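Local coordinates for catabolite control protein A (PDB 2O20) that probably acts as a global DNA-binding transcription regulator of the LacI family, governing carbon catabolite repression and activation, at residues E106-V111 and I123-S128; A167-T172 and L206-I211; K173-S178 and A240-V245. The protein carries 1 engineered substitution. One frame throughout, in Å; residues are numbered along the deposited sequence.

Interaction 1: E106-V111 and I123-S128; sequences EKEEKV and IVYMGS
Tyr125 and Glu108 carry the direct contact between strand 122-125 and helix 105-118, a single side-chain bond reinforced by two waters. At the start of the second segment, Ile123 and Val124 are strand residues, tied by backbone hydrogen bonds to Val146 on one neighbouring strand and to Gly67 and Ile69 on another. Next comes Tyr125, whose ring leaves the strand with CG anti to the backbone N (chi1 177°), and this sends the phenol out to the helix. Its hydroxyl OH donates to Glu108 OE2 over 2.9 Å. The two side chains meet at about a right angle, ring and carboxylate planes 64° apart, and the hydroxyl approaches OE2 from above the carboxylate, 46° out of its plane. A water also donates to both groups, lying 2.6 Å from Glu108 OE1 and 3.1 Å from Tyr125 OH, which makes the phenol donor and acceptor at once. Tyrosine suits the place, since it combines a flat apolar body for the interior with one polar atom at the far end. At Met126 it is the backbone that takes part: a second water donates to Met126 O at 2.9 Å and to Glu108 OE2 at 2.6 Å. The extended glutamate is thus buried yet supplied with three donated bonds, which would probably favour its ionised form. Gly127 follows in a conformation that calls for glycine, because a beta carbon would press on the preceding carbonyl and on Tyr125 OH. Nearby, Ile134 and Ser101 also touch Glu108. Strand 95-100, helix 105-118 and strand 122-125 form a beta-alpha-beta crossover that passes over strand 65-70 in the parallel sheet of one subdomain, as expected for the periplasmic-binding-protein fold of LacI-family regulators.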
ATOM      1  N   GLU D 106      -7.844   5.330 -21.935  1.00 28.24           N
ATOM      2  CA  GLU D 106      -7.054   4.732 -23.010  1.00 29.05           C
ATOM      3  C   GLU D 106      -6.367   3.456 -22.538  1.00 28.75           C
ATOM      4  O   GLU D 106      -6.302   2.461 -23.254  1.00 27.60           O
ATOM      5  CB  GLU D 106      -5.963   5.694 -23.488  1.00 29.08           C
ATOM      6  CG  GLU D 106      -6.427   7.047 -23.996  1.00 30.29           C
ATOM      7  CD  GLU D 106      -5.263   7.891 -24.552  1.00 31.94           C
ATOM      8  OE1 GLU D 106      -4.185   7.312 -24.850  1.00 35.01           O
ATOM      9  OE2 GLU D 106      -5.428   9.128 -24.713  1.00 36.71           O
ATOM     10  N   LYS D 107      -5.839   3.513 -21.316  1.00 29.29           N
ATOM     11  CA  LYS D 107      -5.143   2.389 -20.707  1.00 29.84           C
ATOM     12  C   LYS D 107      -6.151   1.273 -20.394  1.00 28.64           C
ATOM     13  O   LYS D 107      -5.884   0.110 -20.630  1.00 27.94           O
ATOM     14  CB  LYS D 107      -4.407   2.868 -19.451  1.00 30.24           C
ATOM     15  CG  LYS D 107      -3.061   2.196 -19.165  1.00 32.98           C
ATOM     16  CD  LYS D 107      -2.223   3.013 -18.123  1.00 32.70           C
ATOM     17  CE  LYS D 107      -1.053   3.757 -18.744  1.00 36.28           C
ATOM     18  NZ  LYS D 107      -0.401   4.756 -17.802  1.00 36.55           N
ATOM     19  N   GLU D 108      -7.322   1.649 -19.893  1.00 28.21           N
ATOM     20  CA  GLU D 108      -8.400   0.684 -19.644  1.00 28.19           C
ATOM     21  C   GLU D 108      -8.810  -0.044 -20.934  1.00 27.34           C
ATOM     22  O   GLU D 108      -8.962  -1.268 -20.923  1.00 25.85           O
ATOM     23  CB  GLU D 108      -9.605   1.363 -18.990  1.00 28.01           C
ATOM     24  CG  GLU D 108      -9.330   1.782 -17.543  1.00 29.15           C
ATOM     25  CD  GLU D 108     -10.436   2.609 -16.927  1.00 29.81           C
ATOM     26  OE1 GLU D 108     -11.210   3.252 -17.688  1.00 30.31           O
ATOM     27  OE2 GLU D 108     -10.508   2.642 -15.669  1.00 32.08           O
ATOM     28  N   GLU D 109      -8.960   0.699 -22.040  1.00 27.14           N
ATOM     29  CA  GLU D 109      -9.331   0.094 -23.329  1.00 27.29           C
ATOM     30  C   GLU D 109      -8.298  -0.895 -23.830  1.00 26.84           C
ATOM     31  O   GLU D 109      -8.651  -1.949 -24.340  1.00 26.88           O
ATOM     32  CB  GLU D 109      -9.522   1.165 -24.424  1.00 28.24           C
ATOM     33  CG  GLU D 109     -10.876   1.828 -24.401  1.00 31.23           C
ATOM     34  CD  GLU D 109     -11.049   2.777 -25.565  1.00 33.61           C
ATOM     35  OE1 GLU D 109     -10.896   4.000 -25.362  1.00 36.72           O
ATOM     36  OE2 GLU D 109     -11.307   2.290 -26.683  1.00 36.18           O
ATOM     37  N   LYS D 110      -7.026  -0.536 -23.724  1.00 26.58           N
ATOM     38  CA  LYS D 110      -5.945  -1.427 -24.126  1.00 27.41           C
ATOM     39  C   LYS D 110      -5.940  -2.701 -23.265  1.00 27.17           C
ATOM     40  O   LYS D 110      -5.800  -3.800 -23.788  1.00 26.46           O
ATOM     41  CB  LYS D 110      -4.596  -0.709 -24.046  1.00 26.93           C
ATOM     42  CG  LYS D 110      -4.443   0.371 -25.101  1.00 29.08           C
ATOM     43  CD  LYS D 110      -3.161   1.181 -24.956  1.00 29.58           C
ATOM     44  CE  LYS D 110      -1.923   0.345 -25.255  1.00 32.06           C
ATOM     45  NZ  LYS D 110      -0.714   1.209 -25.358  1.00 32.24           N
ATOM     46  N   VAL D 111      -6.116  -2.541 -21.955  1.00 28.16           N
ATOM     47  CA  VAL D 111      -6.150  -3.693 -21.027  1.00 29.04           C
ATOM     48  C   VAL D 111      -7.248  -4.698 -21.428  1.00 29.66           C
ATOM     49  O   VAL D 111      -6.982  -5.902 -21.560  1.00 29.36           O
ATOM     50  CB  VAL D 111      -6.302  -3.236 -19.549  1.00 29.22           C
ATOM     51  CG1 VAL D 111      -6.632  -4.414 -18.638  1.00 30.42           C
ATOM     52  CG2 VAL D 111      -5.020  -2.540 -19.076  1.00 29.21           C
ATOM     53  N   ILE D 123     -14.064 -11.014 -15.770  1.00 21.62           N
ATOM     54  CA  ILE D 123     -13.361  -9.761 -15.432  1.00 21.81           C
ATOM     55  C   ILE D 123     -13.899  -9.171 -14.116  1.00 22.00           C
ATOM     56  O   ILE D 123     -15.100  -9.057 -13.928  1.00 21.55           O
ATOM     57  CB  ILE D 123     -13.500  -8.702 -16.610  1.00 22.20           C
ATOM     58  CG1 ILE D 123     -12.745  -9.197 -17.837  1.00 21.77           C
ATOM     59  CG2 ILE D 123     -12.946  -7.350 -16.230  1.00 23.57           C
ATOM     60  CD1 ILE D 123     -13.114  -8.518 -19.138  1.00 22.99           C
ATOM     61  N   VAL D 124     -12.991  -8.787 -13.229  1.00 21.84           N
ATOM     62  CA  VAL D 124     -13.312  -7.925 -12.096  1.00 22.09           C
ATOM     63  C   VAL D 124     -12.754  -6.533 -12.395  1.00 22.09           C
ATOM     64  O   VAL D 124     -11.568  -6.391 -12.680  1.00 21.30           O
ATOM     65  CB  VAL D 124     -12.674  -8.429 -10.793  1.00 22.60           C
ATOM     66  CG1 VAL D 124     -13.008  -7.493  -9.616  1.00 23.05           C
ATOM     67  CG2 VAL D 124     -13.088  -9.887 -10.493  1.00 23.68           C
ATOM     68  N   TYR D 125     -13.631  -5.526 -12.350  1.00 21.75           N
ATOM     69  CA  TYR D 125     -13.244  -4.140 -12.602  1.00 22.38           C
ATOM     70  C   TYR D 125     -13.298  -3.291 -11.344  1.00 22.50           C
ATOM     71  O   TYR D 125     -14.294  -3.281 -10.635  1.00 21.14           O
ATOM     72  CB  TYR D 125     -14.179  -3.508 -13.626  1.00 22.99           C
ATOM     73  CG  TYR D 125     -13.892  -2.044 -13.883  1.00 23.94           C
ATOM     74  CD1 TYR D 125     -12.987  -1.652 -14.858  1.00 23.93           C
ATOM     75  CD2 TYR D 125     -14.504  -1.049 -13.112  1.00 23.98           C
ATOM     76  CE1 TYR D 125     -12.703  -0.310 -15.072  1.00 24.84           C
ATOM     77  CE2 TYR D 125     -14.220   0.311 -13.324  1.00 24.85           C
ATOM     78  CZ  TYR D 125     -13.328   0.670 -14.287  1.00 25.29           C
ATOM     79  OH  TYR D 125     -13.068   2.026 -14.500  1.00 27.22           O
ATOM     80  N   MET D 126     -12.230  -2.524 -11.145  1.00 23.30           N
ATOM     81  CA  MET D 126     -12.110  -1.542 -10.083  1.00 25.11           C
ATOM     82  C   MET D 126     -11.593  -0.269 -10.742  1.00 25.28           C
ATOM     83  O   MET D 126     -10.802  -0.333 -11.667  1.00 25.17           O
ATOM     84  CB  MET D 126     -11.101  -2.018  -9.026  1.00 24.85           C
ATOM     85  CG  MET D 126     -11.588  -3.034  -8.016  1.00 26.31           C
ATOM     86  SD  MET D 126     -10.167  -3.702  -7.089  1.00 29.24           S
ATOM     87  CE  MET D 126      -9.760  -5.085  -8.111  1.00 29.58           C
ATOM     88  N   GLY D 127     -12.064   0.881 -10.279  1.00 26.57           N
ATOM     89  CA  GLY D 127     -11.665   2.171 -10.844  1.00 27.69           C
ATOM     90  C   GLY D 127     -12.755   3.189 -10.580  1.00 29.01           C
ATOM     91  O   GLY D 127     -13.810   2.844 -10.062  1.00 28.62           O
ATOM     92  N   SER D 128     -12.514   4.445 -10.936  1.00 30.92           N
ATOM     93  CA  SER D 128     -13.425   5.523 -10.539  1.00 32.14           C
ATOM     94  C   SER D 128     -14.825   5.307 -11.101  1.00 33.87           C
ATOM     95  O   SER D 128     -15.813   5.547 -10.402  1.00 34.37           O
ATOM     96  CB  SER D 128     -12.869   6.887 -10.954  0.50 32.26           C
ATOM     97  OG  SER D 128     -12.500   6.899 -12.323  0.50 32.20           O
TER
HETATM   98  O   HOH W   1      -9.489   1.029 -13.917  1.00 29.16           O
HETATM   99  O   HOH W   2     -13.757   3.307 -17.273  1.00 40.72           O

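Interaction 2: A167-T172 and L206-I211; sequences AAYQST and LLEANI
The Tyr169 ring receives Glu208 at its edge, in the ring plane, where the hydroxyl OH donates to OE1 over 2.6 Å. The carboxylate stands nearly upright to the ring, the two planes 75° apart, and OE1 accepts through its syn lone pair, on the side of its other oxygen. This joins helix 164-177 to the C-terminal end of helix 193-208, two neighbouring helices of the alpha/beta subdomain that holds the four-stranded parallel sheet in this periplasmic-binding-protein fold. The phenol spans the gap because the ring is turned to the side of the carbonyl carbon, CG trans to N (chi1 175°), while the extended chain of Glu208 comes across from the last turn of its own helix. Lys173 NZ is also hydrogen-bonded to Tyr169 OH, so the hydroxyl links an amine to a carboxylate; those charges would probably polarise it and strengthen the bond to Glu208. The glutamate itself is exposed, a fitting place for a charge.

Deeper in, the contact turns apolar. Thr172 CG2 meets Leu206 CD2 at 3.9 Å, the two side chains crossing at about a right angle, and Ala205 and Tyr202 also touch the threonine. Just beyond Glu208 the helix ends in a Schellman motif: Ile211 N bonds to Leu206 O at 2.9 Å and Asn210 N to Leu207 O at 3.2 Å. Asn210 holds the positive phi that this turn demands, a conformation asparagine tolerates better than most residues. Threonine suits the buried interface because its two branches divide the work: while the methyl faces Leu206, OG1 turns back on its own helix and donates to Ala168 O at 2.8 Å, meeting that oxygen from the opposite face of the carbonyl plane to Thr172 N.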
ATOM      1  N   ALA D 167     -23.384   5.910   4.576  1.00 20.52           N
ATOM      2  CA  ALA D 167     -22.064   6.268   5.123  1.00 19.84           C
ATOM      3  C   ALA D 167     -21.817   7.786   5.128  1.00 19.30           C
ATOM      4  O   ALA D 167     -21.323   8.331   6.107  1.00 19.19           O
ATOM      5  CB  ALA D 167     -20.949   5.529   4.362  1.00 19.03           C
ATOM      6  N   ALA D 168     -22.167   8.456   4.036  1.00 18.95           N
ATOM      7  CA  ALA D 168     -22.012   9.918   3.922  1.00 19.55           C
ATOM      8  C   ALA D 168     -22.980  10.661   4.879  1.00 18.83           C
ATOM      9  O   ALA D 168     -22.598  11.661   5.484  1.00 19.75           O
ATOM     10  CB  ALA D 168     -22.207  10.371   2.468  1.00 18.53           C
ATOM     11  N   TYR D 169     -24.207  10.160   5.037  1.00 19.47           N
ATOM     12  CA  TYR D 169     -25.163  10.690   6.019  1.00 18.55           C
ATOM     13  C   TYR D 169     -24.645  10.555   7.458  1.00 18.06           C
ATOM     14  O   TYR D 169     -24.612  11.545   8.174  1.00 17.84           O
ATOM     15  CB  TYR D 169     -26.545  10.000   5.880  1.00 19.69           C
ATOM     16  CG  TYR D 169     -27.548  10.401   6.943  1.00 20.09           C
ATOM     17  CD1 TYR D 169     -28.279  11.588   6.834  1.00 18.74           C
ATOM     18  CD2 TYR D 169     -27.764   9.590   8.062  1.00 21.61           C
ATOM     19  CE1 TYR D 169     -29.207  11.953   7.811  1.00 22.14           C
ATOM     20  CE2 TYR D 169     -28.693   9.924   9.033  1.00 23.57           C
ATOM     21  CZ  TYR D 169     -29.406  11.120   8.913  1.00 22.56           C
ATOM     22  OH  TYR D 169     -30.321  11.453   9.885  1.00 23.00           O
ATOM     23  N   GLN D 170     -24.214   9.352   7.857  1.00 17.47           N
ATOM     24  CA  GLN D 170     -23.719   9.099   9.228  1.00 18.09           C
ATOM     25  C   GLN D 170     -22.430   9.916   9.520  1.00 18.09           C
ATOM     26  O   GLN D 170     -22.263  10.442  10.608  1.00 17.88           O
ATOM     27  CB  GLN D 170     -23.422   7.618   9.446  1.00 18.87           C
ATOM     28  CG  GLN D 170     -24.656   6.725   9.530  1.00 19.92           C
ATOM     29  CD  GLN D 170     -24.323   5.262   9.335  1.00 24.54           C
ATOM     30  OE1 GLN D 170     -23.204   4.913   8.961  1.00 24.42           O
ATOM     31  NE2 GLN D 170     -25.311   4.393   9.574  1.00 26.16           N
ATOM     32  N   SER D 171     -21.538  10.023   8.532  1.00 18.11           N
ATOM     33  CA  SER D 171     -20.311  10.802   8.677  1.00 18.11           C
ATOM     34  C   SER D 171     -20.602  12.297   8.914  1.00 17.87           C
ATOM     35  O   SER D 171     -20.027  12.949   9.829  1.00 18.14           O
ATOM     36  CB  SER D 171     -19.419  10.632   7.418  1.00 18.16           C
ATOM     37  OG  SER D 171     -18.996   9.307   7.286  1.00 21.08           O
ATOM     38  N   THR D 172     -21.464  12.855   8.068  1.00 18.22           N
ATOM     39  CA  THR D 172     -21.843  14.269   8.173  1.00 18.67           C
ATOM     40  C   THR D 172     -22.545  14.539   9.519  1.00 19.21           C
ATOM     41  O   THR D 172     -22.201  15.489  10.207  1.00 17.71           O
ATOM     42  CB  THR D 172     -22.715  14.695   6.979  1.00 18.64           C
ATOM     43  OG1 THR D 172     -22.036  14.357   5.756  1.00 17.89           O
ATOM     44  CG2 THR D 172     -23.061  16.202   7.031  1.00 19.46           C
ATOM     45  N   LEU D 206     -27.326  17.743   6.478  1.00 20.61           N
ATOM     46  CA  LEU D 206     -27.345  19.213   6.646  1.00 21.02           C
ATOM     47  C   LEU D 206     -28.783  19.741   6.835  1.00 22.24           C
ATOM     48  O   LEU D 206     -29.049  20.522   7.737  1.00 21.11           O
ATOM     49  CB  LEU D 206     -26.705  19.926   5.449  1.00 21.05           C
ATOM     50  CG  LEU D 206     -25.207  19.637   5.191  1.00 21.69           C
ATOM     51  CD1 LEU D 206     -24.674  20.507   4.067  1.00 24.02           C
ATOM     52  CD2 LEU D 206     -24.358  19.848   6.445  1.00 21.37           C
ATOM     53  N   LEU D 207     -29.662  19.334   5.934  1.00 22.86           N
ATOM     54  CA  LEU D 207     -31.105  19.647   5.992  1.00 24.74           C
ATOM     55  C   LEU D 207     -31.792  19.381   7.336  1.00 24.10           C
ATOM     56  O   LEU D 207     -32.594  20.195   7.820  1.00 24.47           O
ATOM     57  CB  LEU D 207     -31.810  18.814   4.948  1.00 25.74           C
ATOM     58  CG  LEU D 207     -32.126  19.490   3.631  1.00 29.37           C
ATOM     59  CD1 LEU D 207     -32.327  18.455   2.515  1.00 32.03           C
ATOM     60  CD2 LEU D 207     -33.396  20.244   3.843  1.00 32.16           C
ATOM     61  N   GLU D 208     -31.505  18.229   7.920  1.00 24.21           N
ATOM     62  CA  GLU D 208     -32.121  17.849   9.188  1.00 24.46           C
ATOM     63  C   GLU D 208     -31.614  18.687  10.353  1.00 25.36           C
ATOM     64  O   GLU D 208     -32.326  18.844  11.347  1.00 25.63           O
ATOM     65  CB  GLU D 208     -31.916  16.376   9.474  1.00 23.99           C
ATOM     66  CG  GLU D 208     -32.694  15.435   8.564  1.00 24.42           C
ATOM     67  CD  GLU D 208     -32.285  13.984   8.793  1.00 27.57           C
ATOM     68  OE1 GLU D 208     -31.440  13.769   9.687  1.00 31.72           O
ATOM     69  OE2 GLU D 208     -32.776  13.080   8.081  1.00 26.78           O
ATOM     70  N   ALA D 209     -30.409  19.250  10.211  1.00 25.19           N
ATOM     71  CA  ALA D 209     -29.831  20.167  11.190  1.00 25.86           C
ATOM     72  C   ALA D 209     -30.063  21.656  10.874  1.00 25.72           C
ATOM     73  O   ALA D 209     -29.474  22.500  11.522  1.00 26.65           O
ATOM     74  CB  ALA D 209     -28.302  19.887  11.314  1.00 25.79           C
ATOM     75  N   ASN D 210     -30.881  21.968   9.866  1.00 26.24           N
ATOM     76  CA  ASN D 210     -31.138  23.352   9.428  1.00 26.58           C
ATOM     77  C   ASN D 210     -29.843  24.090   9.011  1.00 26.66           C
ATOM     78  O   ASN D 210     -29.662  25.282   9.264  1.00 26.63           O
ATOM     79  CB  ASN D 210     -31.940  24.146  10.479  0.50 26.67           C
ATOM     80  CG  ASN D 210     -33.340  23.592  10.689  0.50 26.79           C
ATOM     81  OD1 ASN D 210     -33.521  22.399  10.891  0.50 25.82           O
ATOM     82  ND2 ASN D 210     -34.336  24.471  10.661  0.50 29.27           N
ATOM     83  N   ILE D 211     -28.947  23.367   8.339  1.00 25.42           N
ATOM     84  CA  ILE D 211     -27.751  23.971   7.749  1.00 25.42           C
ATOM     85  C   ILE D 211     -27.947  24.107   6.248  1.00 25.33           C
ATOM     86  O   ILE D 211     -28.262  23.142   5.594  1.00 27.05           O
ATOM     87  CB  ILE D 211     -26.497  23.115   8.003  1.00 25.07           C
ATOM     88  CG1 ILE D 211     -26.231  23.011   9.505  1.00 24.82           C
ATOM     89  CG2 ILE D 211     -25.284  23.707   7.225  1.00 24.40           C
ATOM     90  CD1 ILE D 211     -25.416  21.853   9.887  1.00 26.71           C
TER

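Interaction 3: K173-S178 and A240-V245; sequences KKLIDS and ATSAVV
Leu175 lays its CD1 methyl along strand 242-245, touching three consecutive residues of it. The helix rests on the parallel sheet of an alpha/beta subdomain, and the short segments 173-177 and 242-245 run nearly antiparallel (167°), their axes 9.3 Å apart. This is the usual helix-on-sheet layer of the periplasmic-binding-protein fold. On one flank CD1 approaches Val244 CG2 at 3.6 Å; further back it lies 4.0 Å from Ala243 C, over the backbone, where the alanine methyl points away from the helix. Ser242 receives both branches of the leucine, its CB standing 3.9 Å from CD2 and its OG 3.8 Å from CD1. The serine hydroxyl sits between the backbone N and the carbonyl carbon (chi1 60°), facing this apolar surface, and although buried it has no hydrogen-bonding partner in the model. A small residue is nonetheless apt here, since it lets the helix come close. Leucine suits the helix side because its forked end can spread over the strand, and Ile183 and Ile272 of the adjacent strands also touch it. Replacing Leu175 by an alanine would probably open a gap above Ser242 and leave the Val244 CG2 methyl without its closest partner on the helix. The same residue serves through its backbone as well: Leu175 O is hydrogen-bonded to Asn180 ND2, while Asn180 OD1 bonds to Thr241 OG1, one amide group bridging the helix and the residue just before the strand.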
ATOM      1  N   LYS D 173     -23.490  13.672   9.911  1.00 19.94           N
ATOM      2  CA  LYS D 173     -24.187  13.812  11.190  1.00 20.75           C
ATOM      3  C   LYS D 173     -23.263  13.763  12.405  1.00 19.92           C
ATOM      4  O   LYS D 173     -23.464  14.473  13.372  1.00 20.74           O
ATOM      5  CB  LYS D 173     -25.274  12.713  11.315  1.00 21.37           C
ATOM      6  CG  LYS D 173     -26.295  12.944  12.379  1.00 23.55           C
ATOM      7  CD  LYS D 173     -27.385  11.835  12.343  1.00 24.35           C
ATOM      8  CE  LYS D 173     -28.535  12.151  13.260  1.00 27.75           C
ATOM      9  NZ  LYS D 173     -29.625  11.164  13.041  1.00 33.63           N
ATOM     10  N   LYS D 174     -22.231  12.926  12.354  1.00 20.80           N
ATOM     11  CA  LYS D 174     -21.247  12.871  13.413  1.00 20.50           C
ATOM     12  C   LYS D 174     -20.544  14.226  13.614  1.00 19.86           C
ATOM     13  O   LYS D 174     -20.295  14.649  14.741  1.00 20.41           O
ATOM     14  CB  LYS D 174     -20.223  11.776  13.091  1.00 20.93           C
ATOM     15  CG  LYS D 174     -19.179  11.578  14.149  1.00 22.57           C
ATOM     16  CD  LYS D 174     -18.415  10.277  13.950  1.00 23.44           C
ATOM     17  CE  LYS D 174     -17.220  10.227  14.835  1.00 24.09           C
ATOM     18  NZ  LYS D 174     -17.604  10.037  16.256  1.00 24.63           N
ATOM     19  N   LEU D 175     -20.225  14.904  12.522  1.00 19.78           N
ATOM     20  CA  LEU D 175     -19.563  16.217  12.604  1.00 19.34           C
ATOM     21  C   LEU D 175     -20.578  17.303  13.050  1.00 20.41           C
ATOM     22  O   LEU D 175     -20.230  18.252  13.763  1.00 21.54           O
ATOM     23  CB  LEU D 175     -18.941  16.585  11.258  1.00 19.48           C
ATOM     24  CG  LEU D 175     -17.801  15.662  10.804  1.00 18.96           C
ATOM     25  CD1 LEU D 175     -17.391  15.917   9.367  1.00 19.15           C
ATOM     26  CD2 LEU D 175     -16.610  15.781  11.730  1.00 20.39           C
ATOM     27  N   ILE D 176     -21.820  17.164  12.620  1.00 21.07           N
ATOM     28  CA  ILE D 176     -22.900  18.062  13.100  1.00 21.26           C
ATOM     29  C   ILE D 176     -23.024  17.927  14.612  1.00 21.41           C
ATOM     30  O   ILE D 176     -23.103  18.914  15.327  1.00 20.40           O
ATOM     31  CB  ILE D 176     -24.247  17.756  12.406  1.00 21.79           C
ATOM     32  CG1 ILE D 176     -24.181  18.253  10.964  1.00 21.52           C
ATOM     33  CG2 ILE D 176     -25.456  18.453  13.138  1.00 22.90           C
ATOM     34  CD1 ILE D 176     -25.236  17.734  10.091  1.00 20.00           C
ATOM     35  N   ASP D 177     -23.005  16.694  15.101  1.00 22.05           N
ATOM     36  CA  ASP D 177     -23.223  16.446  16.514  1.00 22.87           C
ATOM     37  C   ASP D 177     -22.080  16.900  17.419  1.00 22.92           C
ATOM     38  O   ASP D 177     -22.310  17.085  18.616  1.00 23.69           O
ATOM     39  CB  ASP D 177     -23.613  14.978  16.756  1.00 22.83           C
ATOM     40  CG  ASP D 177     -25.016  14.633  16.199  1.00 25.36           C
ATOM     41  OD1 ASP D 177     -25.790  15.551  15.842  1.00 29.29           O
ATOM     42  OD2 ASP D 177     -25.346  13.434  16.116  1.00 29.49           O
ATOM     43  N   SER D 178     -20.878  17.109  16.868  1.00 23.04           N
ATOM     44  CA  SER D 178     -19.774  17.713  17.607  1.00 22.97           C
ATOM     45  C   SER D 178     -19.697  19.240  17.408  1.00 23.47           C
ATOM     46  O   SER D 178     -18.706  19.872  17.773  1.00 23.39           O
ATOM     47  CB  SER D 178     -18.432  17.016  17.274  1.00 22.32           C
ATOM     48  OG  SER D 178     -18.154  17.031  15.871  1.00 22.03           O
ATOM     49  N   ALA D 240     -14.301  26.357   6.632  1.00 18.36           N
ATOM     50  CA  ALA D 240     -14.661  24.985   6.969  1.00 17.36           C
ATOM     51  C   ALA D 240     -13.938  24.607   8.268  1.00 17.68           C
ATOM     52  O   ALA D 240     -12.772  24.977   8.472  1.00 16.67           O
ATOM     53  CB  ALA D 240     -14.283  24.044   5.853  1.00 16.97           C
ATOM     54  N   THR D 241     -14.640  23.909   9.164  1.00 17.55           N
ATOM     55  CA  THR D 241     -14.037  23.429  10.414  1.00 18.02           C
ATOM     56  C   THR D 241     -13.960  21.915  10.502  1.00 18.18           C
ATOM     57  O   THR D 241     -13.501  21.390  11.513  1.00 18.63           O
ATOM     58  CB  THR D 241     -14.787  23.940  11.659  1.00 18.58           C
ATOM     59  OG1 THR D 241     -16.162  23.486  11.603  1.00 18.22           O
ATOM     60  CG2 THR D 241     -14.697  25.481  11.744  1.00 20.21           C
ATOM     61  N   SER D 242     -14.396  21.230   9.451  1.00 17.96           N
ATOM     62  CA  SER D 242     -14.330  19.787   9.376  1.00 18.35           C
ATOM     63  C   SER D 242     -14.544  19.347   7.934  1.00 17.78           C
ATOM     64  O   SER D 242     -14.961  20.143   7.080  1.00 17.37           O
ATOM     65  CB  SER D 242     -15.364  19.162  10.290  1.00 18.28           C
ATOM     66  OG  SER D 242     -16.680  19.577   9.921  1.00 18.54           O
ATOM     67  N   ALA D 243     -14.255  18.077   7.670  1.00 17.62           N
ATOM     68  CA  ALA D 243     -14.456  17.493   6.369  1.00 17.45           C
ATOM     69  C   ALA D 243     -14.729  15.992   6.436  1.00 17.55           C
ATOM     70  O   ALA D 243     -14.108  15.278   7.234  1.00 18.91           O
ATOM     71  CB  ALA D 243     -13.235  17.736   5.531  1.00 16.06           C
ATOM     72  N   VAL D 244     -15.611  15.548   5.548  1.00 18.50           N
ATOM     73  CA  VAL D 244     -15.808  14.125   5.190  1.00 18.94           C
ATOM     74  C   VAL D 244     -15.104  13.927   3.851  1.00 19.13           C
ATOM     75  O   VAL D 244     -15.270  14.735   2.927  1.00 18.57           O
ATOM     76  CB  VAL D 244     -17.277  13.764   5.024  1.00 18.83           C
ATOM     77  CG1 VAL D 244     -17.433  12.228   4.776  1.00 20.39           C
ATOM     78  CG2 VAL D 244     -18.074  14.263   6.236  1.00 20.09           C
ATOM     79  N   VAL D 245     -14.268  12.890   3.783  1.00 19.39           N
ATOM     80  CA  VAL D 245     -13.396  12.666   2.649  1.00 19.53           C
ATOM     81  C   VAL D 245     -13.592  11.229   2.114  1.00 20.47           C
ATOM     82  O   VAL D 245     -13.574  10.250   2.882  1.00 20.51           O
ATOM     83  CB  VAL D 245     -11.919  12.910   3.044  1.00 19.91           C
ATOM     84  CG1 VAL D 245     -11.068  12.846   1.787  1.00 18.79           C
ATOM     85  CG2 VAL D 245     -11.748  14.273   3.805  1.00 20.93           C
TER

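Interaction 1 closes before the other two open, and it lies across the centre of the chain from them, about 34 Å away between centres. Interaction 1 lies in the subdomain of the six-stranded parallel sheet, the other two in that of the four-stranded one, so the set samples both subdomains of the bilobed sugar-binding-protein fold. Interactions 2 and 3 are neighbours, 9 Å between centres, and alternate along the chain. Successive turns of helix 164-177 serve both: it meets helix 193-208 in one and strand 242-245 in the other. They also touch directly, Ser171 CB lying 3.7 Å from Val244 CG1 and Ala209 CB 3.7 Å from Ile176 CG2, so the two helices and the sheet beneath them pack as one continuous unit.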